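Local structure of putative integrase (Listeria innocua, 5U96) at residues K15-L20 against S33-I38. The protein is a putative serine integrase, probably binding DNA and exchanging its strands in site-specific recombination, whose coiled-coil domain forms this chain. Sequence-based numbering, arbitrary orientation.
Sequences KRLFDL and SMMNDI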
# COMPACT_ATOMS: atom_id res chain seq x y z
N LYS A 15 -4.36 10.48 -0.96
CA LYS A 15 -5.75 10.35 -1.39
C LYS A 15 -6.06 8.93 -1.82
O LYS A 15 -6.96 8.30 -1.28
CB LYS A 15 -6.06 11.31 -2.54
CG LYS A 15 -7.43 11.07 -3.18
CD LYS A 15 -7.67 11.94 -4.40
CE LYS A 15 -8.93 11.50 -5.14
NZ LYS A 15 -8.74 10.23 -5.89
N ARG A 16 -5.31 8.46 -2.81
CA ARG A 16 -5.49 7.12 -3.37
C ARG A 16 -5.60 6.10 -2.25
O ARG A 16 -6.50 5.26 -2.24
CB ARG A 16 -4.32 6.77 -4.29
CG ARG A 16 -4.11 7.74 -5.44
CD ARG A 16 -4.86 7.30 -6.68
NE ARG A 16 -4.33 6.06 -7.22
CZ ARG A 16 -4.97 5.29 -8.09
NH1 ARG A 16 -6.18 5.62 -8.53
NH2 ARG A 16 -4.40 4.18 -8.53
N LEU A 17 -4.68 6.21 -1.29
CA LEU A 17 -4.67 5.33 -0.13
C LEU A 17 -5.95 5.47 0.68
O LEU A 17 -6.48 4.48 1.18
CB LEU A 17 -3.46 5.65 0.74
CG LEU A 17 -3.24 4.78 1.98
CD1 LEU A 17 -3.10 3.32 1.60
CD2 LEU A 17 -2.02 5.26 2.76
N PHE A 18 -6.45 6.69 0.80
CA PHE A 18 -7.66 6.92 1.58
C PHE A 18 -8.88 6.33 0.88
O PHE A 18 -9.84 5.92 1.53
CB PHE A 18 -7.89 8.41 1.84
CG PHE A 18 -8.90 8.68 2.92
CD1 PHE A 18 -8.52 8.75 4.25
CD2 PHE A 18 -10.24 8.83 2.61
CE1 PHE A 18 -9.44 8.99 5.25
CE2 PHE A 18 -11.18 9.06 3.61
CZ PHE A 18 -10.78 9.14 4.92
N ASP A 19 -8.84 6.29 -0.44
CA ASP A 19 -9.94 5.75 -1.23
C ASP A 19 -10.16 4.27 -0.93
O ASP A 19 -11.23 3.72 -1.21
CB ASP A 19 -9.68 5.94 -2.72
CG ASP A 19 -9.34 7.37 -3.08
OD1 ASP A 19 -9.64 8.27 -2.27
OD2 ASP A 19 -8.79 7.60 -4.17
N LEU A 20 -9.15 3.62 -0.36
CA LEU A 20 -9.26 2.22 0.02
C LEU A 20 -9.98 2.07 1.35
O LEU A 20 -10.64 1.06 1.60
CB LEU A 20 -7.87 1.57 0.09
CG LEU A 20 -7.07 1.57 -1.22
CD1 LEU A 20 -5.72 0.91 -1.02
CD2 LEU A 20 -7.84 0.88 -2.34
N SER A 33 0.36 1.15 7.81
CA SER A 33 1.82 1.07 7.76
C SER A 33 2.40 2.01 6.71
O SER A 33 3.40 2.68 6.94
CB SER A 33 2.27 -0.36 7.46
OG SER A 33 1.88 -1.23 8.51
N MET A 34 1.76 2.06 5.54
CA MET A 34 2.23 2.92 4.46
C MET A 34 1.83 4.36 4.70
O MET A 34 2.52 5.29 4.26
CB MET A 34 1.68 2.44 3.12
CG MET A 34 1.98 0.99 2.82
SD MET A 34 1.22 0.42 1.30
CE MET A 34 -0.51 0.45 1.75
N MET A 35 0.72 4.56 5.40
CA MET A 35 0.29 5.89 5.77
C MET A 35 1.29 6.51 6.74
O MET A 35 1.54 7.71 6.70
CB MET A 35 -1.11 5.86 6.40
CG MET A 35 -1.61 7.22 6.86
SD MET A 35 -1.77 8.40 5.51
CE MET A 35 -3.32 7.89 4.79
N ASN A 36 1.86 5.67 7.60
CA ASN A 36 2.91 6.11 8.51
C ASN A 36 4.11 6.64 7.74
O ASN A 36 4.77 7.58 8.17
CB ASN A 36 3.32 4.96 9.43
CG ASN A 36 4.47 5.32 10.35
OD1 ASN A 36 4.29 6.03 11.34
ND2 ASN A 36 5.66 4.83 10.03
N ASP A 37 4.38 6.02 6.60
CA ASP A 37 5.47 6.46 5.73
C ASP A 37 5.05 7.67 4.91
O ASP A 37 5.84 8.60 4.71
CB ASP A 37 5.89 5.32 4.79
CG ASP A 37 6.39 4.10 5.54
OD1 ASP A 37 7.02 4.27 6.61
OD2 ASP A 37 6.16 2.97 5.06
N ILE A 38 3.80 7.67 4.45
CA ILE A 38 3.29 8.77 3.64
C ILE A 38 3.14 10.05 4.46
O ILE A 38 3.53 11.12 4.01
CB ILE A 38 1.93 8.40 2.99
CG1 ILE A 38 2.15 7.43 1.83
CG2 ILE A 38 1.22 9.66 2.51
CD1 ILE A 38 0.88 6.92 1.19
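An antiparallel helical hairpin brings Leu-17, on helix 7-23, against Met-34, Met-35 and Ile-38 on helix 28-50. The N-to-C directions of the two short segments differ by 156°. Their axes come within 11.0 Å of each other. The closest CA atoms are those of Leu-17 and Met-35, 7.7 Å apart. Three apolar contacts, with no hydrogen bond between the segments, join them here. The CG of Leu-17 stands anti to its backbone N (chi1 -177°), with CB pointing toward helix 28-50, and its two methyls touch different partners. CD2 takes two: Met-35 CE lies 3.6 Å from Leu-17 CD2, and Ile-38 CD1 is 3.7 Å from that same methyl, the leucine and isoleucine running past one another in opposite senses. The other branch, Leu-17 CD1, meets Met-34 CE at 3.9 Å. Both methionines approach the leucine at a slant. Met-35 does not aim its CB directly at helix 7-23; bends at chi2 and chi3 bring its methyl back to Leu-17. In this coiled-coil domain of the integrase, Leu-17 and Ile-38 are buried in the assembled protein. Inside the chain, Leu-17 also packs on Leu-31, and Ile-38 reaches Glu-10 and Lys-14. Met-34 additionally touches Phe-18 of the second subunit, so the apolar layer extends into the dimer. Arg-16 faces that subunit too, making a cation-pi contact with its Tyr-21. Within helix 7-23, Lys-15 NZ bridges to Asp-19 OD2 at 3.1 Å, approaching the syn side of the carboxylate 17° from its plane.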